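PDB 5J6Q: cell wall binding protein cwp8 from Peptoclostridium difficile, which probably anchors itself in the bacterial cell wall through three CWB2 domains, presenting its other domains at the cell surface. Local coordinates for residues K14-V19 / T51-L56; D101-Y106 / L118-K123; E193-G198 / I258-K263; S242-V247 / R269-V274; E300-R305 / L356-S361. All blocks are in the same frame, centred on the assembly; numbering follows the deposited sequence.

Interaction 1 (K14-V19 / T51-L56)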
# COMPACT_ATOMS: atom_id res chain seq x y z
N LYS A 14 -19.80 -12.50 17.97
CA LYS A 14 -19.75 -11.54 19.06
C LYS A 14 -20.88 -10.51 18.93
O LYS A 14 -21.45 -10.13 19.95
CB LYS A 14 -18.37 -10.85 19.00
CG LYS A 14 -18.12 -9.83 20.10
CD LYS A 14 -16.65 -9.46 20.19
N LEU A 15 -21.24 -10.08 17.68
CA LEU A 15 -22.30 -9.07 17.62
C LEU A 15 -23.61 -9.75 17.94
O LEU A 15 -24.38 -9.24 18.74
CB LEU A 15 -22.33 -8.41 16.21
CG LEU A 15 -23.51 -7.46 16.04
CD1 LEU A 15 -23.21 -6.15 16.74
CD2 LEU A 15 -23.78 -7.25 14.55
N ILE A 16 -23.87 -10.88 17.33
CA ILE A 16 -25.09 -11.62 17.58
C ILE A 16 -25.39 -11.93 19.13
O ILE A 16 -26.55 -11.85 19.55
CB ILE A 16 -24.88 -12.86 16.80
CG1 ILE A 16 -24.83 -12.49 15.29
CG2 ILE A 16 -25.96 -13.90 17.15
CD1 ILE A 16 -24.44 -13.67 14.36
N GLU A 17 -24.37 -12.26 19.96
CA GLU A 17 -24.62 -12.54 21.40
C GLU A 17 -24.70 -11.23 22.12
O GLU A 17 -25.29 -11.10 23.19
CB GLU A 17 -23.50 -13.41 21.98
CG GLU A 17 -24.01 -14.77 22.43
CD GLU A 17 -24.84 -14.70 23.70
OE1 GLU A 17 -24.28 -14.30 24.75
OE2 GLU A 17 -26.06 -15.04 23.65
N GLU A 18 -24.09 -10.24 21.53
CA GLU A 18 -24.15 -8.89 22.06
C GLU A 18 -25.65 -8.50 21.93
O GLU A 18 -26.28 -7.97 22.86
CB GLU A 18 -23.23 -7.99 21.21
CG GLU A 18 -21.78 -7.97 21.70
CD GLU A 18 -20.88 -7.00 20.93
OE1 GLU A 18 -21.36 -6.28 20.03
OE2 GLU A 18 -19.67 -6.97 21.24
N VAL A 19 -26.24 -8.83 20.76
CA VAL A 19 -27.64 -8.47 20.55
C VAL A 19 -28.56 -9.40 21.40
O VAL A 19 -29.53 -8.93 21.96
CB VAL A 19 -27.90 -8.59 19.02
CG1 VAL A 19 -29.37 -8.45 18.78
CG2 VAL A 19 -27.11 -7.53 18.23
N THR A 51 -37.03 -9.63 15.45
CA THR A 51 -37.90 -10.55 16.19
C THR A 51 -36.98 -11.26 17.30
O THR A 51 -37.41 -11.27 18.43
CB THR A 51 -38.49 -11.63 15.30
OG1 THR A 51 -39.18 -11.01 14.20
CG2 THR A 51 -39.47 -12.55 16.16
N ASN A 52 -35.75 -11.75 16.99
CA ASN A 52 -34.90 -12.37 18.13
C ASN A 52 -33.51 -12.55 17.57
O ASN A 52 -33.35 -12.24 16.39
CB ASN A 52 -35.58 -13.72 18.61
CG ASN A 52 -35.81 -14.75 17.47
OD1 ASN A 52 -34.97 -14.93 16.62
ND2 ASN A 52 -36.89 -15.50 17.40
N ALA A 53 -32.46 -13.09 18.32
CA ALA A 53 -31.16 -13.12 17.70
C ALA A 53 -31.09 -14.06 16.62
O ALA A 53 -30.29 -13.87 15.70
CB ALA A 53 -30.07 -13.45 18.70
N THR A 54 -31.89 -15.11 16.65
CA THR A 54 -31.74 -16.03 15.54
C THR A 54 -32.18 -15.32 14.15
O THR A 54 -31.64 -15.68 13.12
CB THR A 54 -32.65 -17.32 15.79
OG1 THR A 54 -32.19 -17.92 17.02
CG2 THR A 54 -32.57 -18.40 14.65
N GLN A 55 -33.15 -14.42 14.13
CA GLN A 55 -33.49 -13.83 12.80
C GLN A 55 -32.24 -12.96 12.42
O GLN A 55 -31.97 -12.81 11.26
CB GLN A 55 -34.73 -12.94 12.97
CG GLN A 55 -35.10 -12.13 11.63
CD GLN A 55 -36.28 -11.28 11.94
OE1 GLN A 55 -36.24 -10.27 12.75
NE2 GLN A 55 -37.39 -11.78 11.60
N LEU A 56 -31.41 -12.45 13.42
CA LEU A 56 -30.27 -11.59 13.07
C LEU A 56 -29.32 -12.48 12.31
O LEU A 56 -28.93 -12.24 11.12
CB LEU A 56 -29.60 -10.93 14.34
CG LEU A 56 -28.25 -10.16 14.03
CD1 LEU A 56 -28.45 -9.15 12.86
CD2 LEU A 56 -27.77 -9.32 15.17

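Interaction 2 (D101-Y106 / L118-K123)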
# COMPACT_ATOMS: atom_id res chain seq x y z
N ASP A 101 -42.78 28.88 36.67
CA ASP A 101 -42.83 28.63 35.23
C ASP A 101 -43.81 27.48 34.98
O ASP A 101 -44.66 27.58 34.10
CB ASP A 101 -41.43 28.25 34.68
CG ASP A 101 -40.45 29.41 34.52
OD1 ASP A 101 -40.90 30.56 34.32
OD2 ASP A 101 -39.24 29.16 34.58
N ALA A 102 -43.71 26.41 35.78
CA ALA A 102 -44.58 25.24 35.67
C ALA A 102 -46.03 25.63 35.91
O ALA A 102 -46.92 25.22 35.16
CB ALA A 102 -44.16 24.19 36.68
N VAL A 103 -46.28 26.42 36.95
CA VAL A 103 -47.63 26.87 37.30
C VAL A 103 -48.24 27.64 36.12
O VAL A 103 -49.43 27.50 35.84
CB VAL A 103 -47.56 27.77 38.57
CG1 VAL A 103 -48.94 28.29 38.93
CG2 VAL A 103 -46.97 26.98 39.73
N ASN A 104 -47.41 28.44 35.43
CA ASN A 104 -47.85 29.23 34.28
C ASN A 104 -48.34 28.32 33.15
O ASN A 104 -49.35 28.63 32.52
CB ASN A 104 -46.69 30.09 33.78
CG ASN A 104 -46.49 31.36 34.57
OD1 ASN A 104 -45.76 32.25 34.13
ND2 ASN A 104 -47.09 31.53 35.75
N ALA A 105 -47.63 27.21 32.89
CA ALA A 105 -48.01 26.28 31.82
C ALA A 105 -49.32 25.56 32.16
O ALA A 105 -50.20 25.42 31.30
CB ALA A 105 -46.90 25.26 31.61
N TYR A 106 -49.47 25.11 33.41
CA TYR A 106 -50.69 24.42 33.81
C TYR A 106 -51.90 25.33 33.65
O TYR A 106 -52.95 24.91 33.18
CB TYR A 106 -50.57 23.96 35.27
CG TYR A 106 -51.88 23.48 35.84
CD1 TYR A 106 -52.32 22.18 35.63
CD2 TYR A 106 -52.69 24.31 36.59
CE1 TYR A 106 -53.53 21.73 36.14
CE2 TYR A 106 -53.91 23.88 37.11
CZ TYR A 106 -54.32 22.58 36.88
OH TYR A 106 -55.52 22.14 37.39
N LEU A 118 -54.50 28.60 39.25
CA LEU A 118 -53.68 28.67 40.45
C LEU A 118 -52.81 29.91 40.45
O LEU A 118 -52.72 30.61 39.44
CB LEU A 118 -52.78 27.43 40.53
CG LEU A 118 -53.52 26.11 40.53
CD1 LEU A 118 -52.54 24.98 40.32
CD2 LEU A 118 -54.25 25.93 41.84
N THR A 119 -52.17 30.20 41.58
CA THR A 119 -51.31 31.36 41.72
C THR A 119 -50.11 31.05 42.59
O THR A 119 -50.24 30.41 43.64
CB THR A 119 -52.07 32.55 42.34
OG1 THR A 119 -52.89 32.06 43.41
CG2 THR A 119 -52.93 33.27 41.33
N ALA A 120 -48.93 31.49 42.16
CA ALA A 120 -47.70 31.26 42.91
C ALA A 120 -46.96 32.57 43.19
O ALA A 120 -46.94 33.49 42.36
CB ALA A 120 -46.79 30.32 42.13
N THR A 121 -46.36 32.66 44.38
CA THR A 121 -45.60 33.83 44.82
C THR A 121 -44.23 33.42 45.35
O THR A 121 -44.18 32.58 46.25
CB THR A 121 -46.32 34.52 45.98
OG1 THR A 121 -47.69 34.71 45.63
CG2 THR A 121 -45.67 35.88 46.34
N ILE A 122 -43.14 33.99 44.80
CA ILE A 122 -41.83 33.68 45.34
C ILE A 122 -41.79 34.31 46.74
O ILE A 122 -42.17 35.46 46.89
CB ILE A 122 -40.75 34.25 44.40
CG1 ILE A 122 -41.01 33.70 42.98
CG2 ILE A 122 -39.33 33.90 44.91
CD1 ILE A 122 -39.86 33.89 42.01
N LYS A 123 -41.34 33.56 47.74
CA LYS A 123 -41.32 33.98 49.12
C LYS A 123 -39.91 34.15 49.65
O LYS A 123 -39.72 34.76 50.68
CB LYS A 123 -42.10 32.95 49.93
CG LYS A 123 -43.35 33.53 50.58
CD LYS A 123 -44.59 33.39 49.71
CE LYS A 123 -45.85 33.54 50.53
NZ LYS A 123 -46.28 34.96 50.64

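Interaction 3 (E193-G198 / I258-K263)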
# COMPACT_ATOMS: atom_id res chain seq x y z
N GLU A 193 1.38 3.10 6.26
CA GLU A 193 2.79 2.76 6.15
C GLU A 193 3.04 1.32 5.70
O GLU A 193 3.94 1.08 4.90
CB GLU A 193 3.48 3.01 7.49
CG GLU A 193 3.86 4.48 7.69
CD GLU A 193 2.66 5.37 8.09
OE1 GLU A 193 1.55 4.84 8.32
OE2 GLU A 193 2.84 6.60 8.18
N GLU A 194 2.23 0.36 6.19
CA GLU A 194 2.33 -1.04 5.86
C GLU A 194 2.25 -1.22 4.35
O GLU A 194 2.78 -2.21 3.82
CB GLU A 194 1.16 -1.87 6.47
CG GLU A 194 1.23 -2.06 7.97
CD GLU A 194 0.00 -2.79 8.51
OE1 GLU A 194 -0.33 -3.90 7.97
OE2 GLU A 194 -0.64 -2.26 9.45
N LEU A 195 1.53 -0.33 3.69
CA LEU A 195 1.38 -0.37 2.22
C LEU A 195 2.37 0.56 1.37
O LEU A 195 2.60 0.30 0.21
CB LEU A 195 -0.04 0.12 1.87
CG LEU A 195 -1.22 -0.74 2.40
CD1 LEU A 195 -2.51 -0.32 1.59
CD2 LEU A 195 -0.97 -2.30 2.14
N PHE A 196 2.92 1.60 1.95
CA PHE A 196 3.63 2.60 1.20
C PHE A 196 4.49 3.34 2.16
O PHE A 196 4.01 3.77 3.20
CB PHE A 196 2.56 3.48 0.52
CG PHE A 196 3.04 4.72 -0.22
CD1 PHE A 196 3.67 4.62 -1.45
CD2 PHE A 196 2.80 6.00 0.30
CE1 PHE A 196 4.06 5.76 -2.16
CE2 PHE A 196 3.17 7.14 -0.39
CZ PHE A 196 3.80 7.02 -1.63
N ASP A 197 5.80 3.50 1.84
CA ASP A 197 6.72 4.13 2.81
C ASP A 197 6.88 5.65 2.67
O ASP A 197 7.71 6.20 3.37
CB ASP A 197 8.14 3.50 2.69
CG ASP A 197 8.88 3.76 1.31
OD1 ASP A 197 8.43 4.67 0.51
OD2 ASP A 197 9.89 3.10 1.04
N GLY A 198 6.16 6.29 1.79
CA GLY A 198 6.43 7.71 1.50
C GLY A 198 6.63 7.95 -0.02
O GLY A 198 6.18 8.94 -0.59
N ILE A 258 -10.05 -2.78 2.35
CA ILE A 258 -8.92 -2.47 3.23
C ILE A 258 -8.95 -1.01 3.67
O ILE A 258 -8.80 -0.13 2.85
CB ILE A 258 -7.57 -2.74 2.49
CG1 ILE A 258 -7.48 -4.21 2.11
CG2 ILE A 258 -6.38 -2.31 3.40
CD1 ILE A 258 -6.46 -4.46 0.97
N SER A 259 -9.06 -0.77 4.97
CA SER A 259 -9.16 0.56 5.58
C SER A 259 -7.78 1.00 6.02
O SER A 259 -7.15 0.30 6.85
CB SER A 259 -10.08 0.52 6.81
OG SER A 259 -11.27 -0.24 6.56
N VAL A 260 -7.32 2.16 5.54
CA VAL A 260 -6.00 2.59 5.96
C VAL A 260 -6.04 3.99 6.52
O VAL A 260 -6.88 4.80 6.17
CB VAL A 260 -4.99 2.47 4.78
CG1 VAL A 260 -5.02 1.04 4.21
CG2 VAL A 260 -5.31 3.45 3.68
N SER A 261 -5.11 4.27 7.40
CA SER A 261 -5.08 5.55 8.04
C SER A 261 -3.71 5.74 8.57
O SER A 261 -2.98 4.78 8.66
CB SER A 261 -6.06 5.55 9.22
OG SER A 261 -5.73 4.47 10.08
N SER A 262 -3.37 6.97 8.92
CA SER A 262 -2.06 7.26 9.51
C SER A 262 -2.02 8.64 10.14
O SER A 262 -2.83 9.46 9.81
CB SER A 262 -0.96 7.21 8.46
OG SER A 262 0.29 7.59 9.03
N LYS A 263 -1.06 8.89 11.03
CA LYS A 263 -0.90 10.23 11.59
C LYS A 263 -0.21 11.10 10.52
O LYS A 263 -0.10 12.30 10.71
CB LYS A 263 -0.04 10.19 12.86

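Interaction 4 (S242-V247 / R269-V274)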
# COMPACT_ATOMS: atom_id res chain seq x y z
N SER A 242 -5.64 10.43 8.66
CA SER A 242 -6.29 10.55 7.35
C SER A 242 -6.76 9.17 7.01
O SER A 242 -6.11 8.22 7.43
CB SER A 242 -5.31 11.03 6.28
OG SER A 242 -5.94 11.92 5.37
N SER A 243 -7.84 9.00 6.27
CA SER A 243 -8.24 7.65 6.03
C SER A 243 -9.01 7.46 4.78
O SER A 243 -9.51 8.42 4.16
CB SER A 243 -9.09 7.13 7.21
OG SER A 243 -10.44 7.60 7.19
N PHE A 244 -9.09 6.21 4.39
CA PHE A 244 -9.87 5.84 3.25
C PHE A 244 -9.92 4.39 3.17
O PHE A 244 -9.14 3.66 3.83
CB PHE A 244 -9.41 6.50 1.92
CG PHE A 244 -8.09 6.07 1.29
CD1 PHE A 244 -8.06 5.15 0.27
CD2 PHE A 244 -6.91 6.65 1.69
CE1 PHE A 244 -6.84 4.81 -0.34
CE2 PHE A 244 -5.71 6.31 1.07
CZ PHE A 244 -5.68 5.40 0.06
N ASP A 245 -10.85 3.94 2.40
CA ASP A 245 -11.14 2.54 2.17
C ASP A 245 -10.81 2.22 0.73
O ASP A 245 -11.13 3.02 -0.18
CB ASP A 245 -12.66 2.20 2.42
CG ASP A 245 -13.06 1.81 3.86
OD1 ASP A 245 -12.25 2.08 4.83
OD2 ASP A 245 -14.18 1.26 4.04
N ILE A 246 -10.21 1.05 0.55
CA ILE A 246 -9.80 0.52 -0.73
C ILE A 246 -10.62 -0.71 -0.91
O ILE A 246 -10.54 -1.56 -0.03
CB ILE A 246 -8.26 0.12 -0.69
CG1 ILE A 246 -7.40 1.30 -0.37
CG2 ILE A 246 -7.85 -0.52 -1.98
CD1 ILE A 246 -5.98 0.89 0.12
N VAL A 247 -11.35 -0.87 -2.03
CA VAL A 247 -12.18 -2.02 -2.25
C VAL A 247 -11.79 -2.75 -3.52
O VAL A 247 -11.75 -2.15 -4.59
CB VAL A 247 -13.67 -1.50 -2.36
CG1 VAL A 247 -14.64 -2.66 -2.54
CG2 VAL A 247 -14.02 -0.68 -1.12
N ARG A 269 -2.30 11.07 1.46
CA ARG A 269 -2.70 11.75 0.23
C ARG A 269 -1.86 11.13 -0.93
O ARG A 269 -2.37 10.80 -1.99
CB ARG A 269 -2.40 13.27 0.33
CG ARG A 269 -3.60 14.22 0.27
CD ARG A 269 -3.14 15.68 0.41
NE ARG A 269 -2.99 16.04 1.82
CZ ARG A 269 -1.86 16.47 2.36
NH1 ARG A 269 -1.80 16.76 3.67
NH2 ARG A 269 -0.77 16.62 1.61
N ASP A 270 -0.56 10.98 -0.68
CA ASP A 270 0.39 10.45 -1.67
C ASP A 270 0.02 9.03 -2.10
O ASP A 270 -0.14 8.73 -3.32
CB ASP A 270 1.79 10.57 -1.08
CG ASP A 270 2.24 12.01 -1.17
OD1 ASP A 270 1.55 12.80 -1.84
OD2 ASP A 270 3.28 12.35 -0.58
N LEU A 271 -0.24 8.18 -1.08
CA LEU A 271 -0.65 6.81 -1.34
C LEU A 271 -1.93 6.80 -2.11
O LEU A 271 -2.13 5.98 -3.03
CB LEU A 271 -0.83 6.03 -0.01
CG LEU A 271 -1.62 4.73 -0.21
CD1 LEU A 271 -0.84 3.82 -1.13
CD2 LEU A 271 -1.85 3.99 1.10
N HIS A 272 -2.86 7.69 -1.73
CA HIS A 272 -4.17 7.69 -2.47
C HIS A 272 -3.89 8.11 -3.91
O HIS A 272 -4.47 7.55 -4.85
CB HIS A 272 -5.17 8.64 -1.79
CG HIS A 272 -6.48 8.65 -2.51
ND1 HIS A 272 -7.57 7.90 -2.08
CD2 HIS A 272 -6.87 9.30 -3.63
CE1 HIS A 272 -8.57 8.12 -2.93
NE2 HIS A 272 -8.18 8.95 -3.87
N LYS A 273 -3.03 9.12 -4.12
CA LYS A 273 -2.58 9.46 -5.54
C LYS A 273 -2.07 8.20 -6.32
O LYS A 273 -2.50 7.91 -7.49
CB LYS A 273 -1.41 10.47 -5.51
CG LYS A 273 -1.86 11.88 -5.14
CD LYS A 273 -0.69 12.86 -4.97
CE LYS A 273 -1.02 13.89 -3.90
NZ LYS A 273 0.18 14.63 -3.40
N VAL A 274 -1.15 7.37 -5.66
CA VAL A 274 -0.64 6.17 -6.39
C VAL A 274 -1.68 5.20 -6.66
O VAL A 274 -1.76 4.57 -7.78
CB VAL A 274 0.49 5.55 -5.54
CG1 VAL A 274 0.94 4.21 -6.12
CG2 VAL A 274 1.62 6.55 -5.42

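Interaction 5 (E300-R305 / L356-S361)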
# COMPACT_ATOMS: atom_id res chain seq x y z
N GLU A 300 10.93 -11.18 -11.32
CA GLU A 300 10.15 -9.93 -11.49
C GLU A 300 10.66 -9.09 -12.65
O GLU A 300 9.82 -8.44 -13.31
CB GLU A 300 10.07 -9.06 -10.20
CG GLU A 300 9.36 -9.78 -9.04
CD GLU A 300 7.92 -10.23 -9.44
OE1 GLU A 300 7.15 -9.39 -9.86
OE2 GLU A 300 7.60 -11.42 -9.35
N VAL A 301 11.99 -9.06 -12.92
CA VAL A 301 12.46 -8.35 -14.13
C VAL A 301 11.89 -9.11 -15.36
O VAL A 301 11.38 -8.48 -16.29
CB VAL A 301 14.01 -8.25 -14.26
CG1 VAL A 301 14.45 -7.76 -15.66
CG2 VAL A 301 14.52 -7.29 -13.19
N SER A 302 11.98 -10.44 -15.35
CA SER A 302 11.47 -11.23 -16.48
C SER A 302 9.97 -10.96 -16.69
O SER A 302 9.54 -10.74 -17.83
CB SER A 302 11.73 -12.72 -16.27
OG SER A 302 11.52 -13.41 -17.48
N LYS A 303 9.17 -10.91 -15.61
CA LYS A 303 7.76 -10.57 -15.84
C LYS A 303 7.58 -9.19 -16.46
O LYS A 303 6.63 -8.99 -17.22
CB LYS A 303 6.98 -10.68 -14.56
CG LYS A 303 6.88 -12.18 -14.19
CD LYS A 303 6.65 -12.21 -12.69
CE LYS A 303 6.29 -13.58 -12.16
NZ LYS A 303 5.42 -13.41 -10.97
N GLU A 304 8.50 -8.24 -16.18
CA GLU A 304 8.34 -6.94 -16.74
C GLU A 304 8.70 -6.98 -18.19
O GLU A 304 8.04 -6.32 -19.00
CB GLU A 304 9.21 -5.91 -16.00
CG GLU A 304 8.89 -4.51 -16.43
CD GLU A 304 7.48 -4.06 -16.00
OE1 GLU A 304 6.97 -4.52 -14.92
OE2 GLU A 304 6.91 -3.23 -16.75
N ARG A 305 9.71 -7.76 -18.55
CA ARG A 305 10.14 -7.84 -19.93
C ARG A 305 9.24 -8.71 -20.82
O ARG A 305 9.07 -8.36 -21.99
CB ARG A 305 11.58 -8.41 -20.00
CG ARG A 305 12.54 -7.47 -19.27
CD ARG A 305 13.99 -7.91 -19.38
NE ARG A 305 14.39 -8.08 -20.78
CZ ARG A 305 15.22 -9.02 -21.18
NH1 ARG A 305 15.53 -9.11 -22.48
NH2 ARG A 305 15.77 -9.85 -20.31
N LEU A 356 9.33 -21.84 -17.89
CA LEU A 356 8.13 -22.35 -18.56
C LEU A 356 7.24 -21.27 -19.02
O LEU A 356 6.74 -21.26 -20.14
CB LEU A 356 7.37 -23.26 -17.59
CG LEU A 356 8.14 -24.52 -17.19
CD1 LEU A 356 7.23 -25.39 -16.29
CD2 LEU A 356 8.60 -25.33 -18.40
N ARG A 357 7.04 -20.28 -18.17
CA ARG A 357 6.15 -19.18 -18.44
C ARG A 357 6.57 -18.38 -19.61
O ARG A 357 5.70 -18.07 -20.46
CB ARG A 357 6.05 -18.21 -17.22
CG ARG A 357 4.84 -17.26 -17.37
CD ARG A 357 4.87 -16.03 -16.43
NE ARG A 357 6.06 -15.19 -16.63
CZ ARG A 357 6.16 -14.22 -17.52
NH1 ARG A 357 5.14 -13.93 -18.31
NH2 ARG A 357 7.31 -13.53 -17.64
N VAL A 358 7.90 -18.04 -19.72
CA VAL A 358 8.26 -17.16 -20.84
C VAL A 358 8.49 -17.90 -22.14
O VAL A 358 8.31 -17.27 -23.17
CB VAL A 358 9.50 -16.26 -20.49
CG1 VAL A 358 9.20 -15.43 -19.24
CG2 VAL A 358 10.76 -17.10 -20.29
N LEU A 359 8.90 -19.21 -22.12
CA LEU A 359 9.11 -19.96 -23.40
C LEU A 359 7.75 -20.37 -23.98
O LEU A 359 7.58 -20.34 -25.21
CB LEU A 359 9.97 -21.24 -23.23
CG LEU A 359 11.35 -20.98 -22.68
CD1 LEU A 359 12.06 -22.30 -22.39
CD2 LEU A 359 12.13 -20.07 -23.65
N GLY A 360 6.81 -20.73 -23.11
CA GLY A 360 5.48 -21.09 -23.56
C GLY A 360 5.39 -22.43 -24.29
O GLY A 360 6.21 -23.30 -24.07
N SER A 361 4.42 -22.56 -25.23
CA SER A 361 4.16 -23.85 -25.89
C SER A 361 5.15 -24.16 -26.97
O SER A 361 5.44 -25.32 -27.18
CB SER A 361 2.74 -23.91 -26.46
OG SER A 361 2.37 -22.79 -27.26

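Interaction 1 (K14-V19 / T51-L56)
Leu-56 and Val-19 meet at about a right angle where two helices of the N-terminal α/β domain pack together. The helices are 13-24 and 53-61, linked through strands 41-45 and 48-49 of a mixed five-stranded sheet. The contact is buried and entirely apolar between the two segments. Leu-56 places CG anti to its backbone N (chi1 172°), and its CD2 methyl points at the valine. There CD2 lies 3.6 Å from Val-19 CG2 and 4.0 Å from Val-19 CG1, so one methyl sits against both branches. Ile-16 meets the leucine next to the valine. Its CG1 comes alongside Leu-56 CG at 4.3 Å. The same isoleucine also takes up Ala-53, at the first turn of helix 53-61. Ala-53 CB is 4.0 Å from the carbonyl oxygen Ile-16 O and 4.4 Å from Ile-16 CG2. The small alanine allows the backbones to come close here. Further along the second helix, Ile-16 also touches Gln-57 and Ile-60, and Leu-50 covers both Val-19 and Leu-56. The start of helix 53-61 is fixed by polar bonds turned away from this core. Asn-52 is its N-cap, with OD1 accepting from Gln-55 N at 3.1 Å. Gln-55 in turn reaches back: its OE1 accepts from Thr-51 N at 2.9 Å, a nearly straight bond with the donor well above the amide's carbonyl plane.

Interaction 2 (D101-Y106 / L118-K123)
Tyr-106 and Val-103 reach from helix 96-111 onto Leu-118 and Ala-120 of strand 118-124. Helix and strand run nearly antiparallel, at 165°, with their axes 8.5 Å apart at closest approach. The two helix residues are three apart, so both face the strand. The two strand residues are two apart and share one face of it. Val-103 has CG1 anti to the backbone N and CG2 beside that N (chi1 178°). This splits its methyls between the two strand residues. CG1 goes to Leu-118 CB at 4.2 Å, and CG2 goes to Ala-120 CB at 4.1 Å. Tyr-106 also swings away from its backbone N, and its ring is turned roughly perpendicular to the CA-CB-CG plane (chi2 83°). The ring atoms CE2 and CD2 then meet the leucine obliquely: CE2 is 3.7 Å from Leu-118 CD1, and CD2 is 3.8 Å from the same methyl. Leu-118 CD1 lies anti to CA, which carries it out to the tyrosine. Phe-151 touches both Val-103 and Tyr-106 and adds to the apolar cluster, while Val-100, one turn earlier in the helix, touches Ala-120. The strand's beginning is also tied to the helix by a hydrogen bond from Leu-118 N to Asn-107 OD1. On the other face of the strand, Thr-119 points away from the helix. The arrangement is that of a helix joined by a short loop to an antiparallel three-stranded meander and packing on its edge strand 118-124, within Cwp8 domain 2.

Interaction 3 (E193-G198 / I258-K263)
The carboxylate of Glu-193 meets the hydroxyl of Ser-262 at its oxygen edge. Ser-262 OG donates to Glu-193 OE2 at 2.9 Å, and OE2 accepts through its syn lone pair, on the side of the other oxygen. Glu-193 OE1 is also close, 3.1 Å from Ser-262 OG. The ring of Phe-196, in the same loop, has the backbone Gly-198 N over one face, offset toward the rim, and its side chain also packs on Leu-267 and Leu-271 of helix 265-280. Glu-193 gets its carboxylate to the serine by a bend at chi2 (77°), which folds the chain toward the strand. Ser-262 OG has a second partner, Asn-264 N, so the hydroxyl links the loop to the turn that leads into helix 265-280. The setting is the mixed four-stranded sheet of Cwp8 domain 3. Strand 256-262 is an inner strand, parallel to edge strand 186-191, and the loop that follows this edge strand folds back over the sheet. Leu-195 makes the loop's apolar contact with the strand. It crosses Val-260 at about a right angle, with Leu-195 CD1 3.9 Å from Val-260 CG1. Ile-190 and Ile-246 of the neighbouring strands also touch the leucine.

Interaction 4 (S242-V247 / R269-V274)
The backbones of strand 242-249 and helix 265-280 come nearest at Phe-244 and His-272, whose CA atoms are 8.3 Å apart. Phe-244 projects toward the helix there. Its CG lies between the backbone N and the carbonyl carbon (chi1 69°), which lifts the ring off the strand. His-272, with CG anti to its backbone N, turns its ring edge to the phenyl face. The pair is T-shaped, with centroids 4.7 Å apart and planes at 76°. The base of the histidine also touches the phenyl: Phe-244 CZ is 3.7 Å from His-272 CA, and Phe-244 CE2 is 3.7 Å from His-272 CB. This strand, its hairpin partner 256-262 and the helix follow one another as a β-β-α unit in Cwp8 domain 3, the helix packing on one face of the sheet. Leu-271 closes in from another side, its CG 4.1 Å from Phe-244 CZ and near the plane of the ring. Val-268 and Val-260 also touch the phenyl, from the helix and the neighbouring strand. His-272 meets a second aromatic, Phe-220 of edge strand 217-224. Away from the sheet, Lys-273 NZ makes a salt bridge with Asp-270 OD1 at 2.8 Å.

Interaction 5 (E300-R305 / L356-S361)
This is a partly buried helix-to-helix contact in a CWB2 domain, where Arg-357 and Val-358 of helix 349-359 meet Ser-302 and Lys-303 of helix 294-305. The domain has a parallel α/β fold, and Val-358 also reaches Ile-314 of its sheet strand 313-318. The guanidinium of Arg-357 lies against the C-terminal part of helix 294-305. Lys-303 CG is over one of its faces, 3.7 Å from Arg-357 NH2, and the two side chains cross at about a right angle. Near the plane, at its edge, is the carbonyl Ser-302 O, 3.6 Å from Arg-357 NH2. A bend at chi3 (59°) turns the group into this position. Its polar partners are neighbours outside the two segments: salt bridges to Glu-354 and Asp-308, and a hydrogen bond to Phe-306 O. These probably offset the nearby positive charge of Lys-303, whose NZ is 6.0 Å from Arg-357 NE. Lys-303 extends away from the arginine, and its NZ forms a salt bridge with Glu-300 OE2 at 3.4 Å, in which the hydrogen bond is weak. Deeper in, Ser-302 bonds weakly through OG to Glu-354. That same Ser-302 OG rests on Val-358 CG1 at 3.5 Å.

In the fold
The five contacts follow the chain from the N-terminal region to a CWB2 domain and mark four regions of an elongated molecule, with interactions 3 and 4 in one of them. Interaction 2 lies in domain 2, with its centre about 50 Å from that of interaction 1. Interactions 3 and 4 share domain 3 and sit near the centre of the chain. Their centres are 8 Å apart, their segments alternate in sequence, and neighbouring strands 242-249 and 256-262 join them by backbone bonding. Interaction 5 is in the first CWB2 domain, about 32 Å from both by centres. Interactions 2 and 5 lie 92 Å apart by centres, on opposite sides of the chain's centre. The spread is consistent with a CWB2 anchoring module at one end and further domains strung out from it.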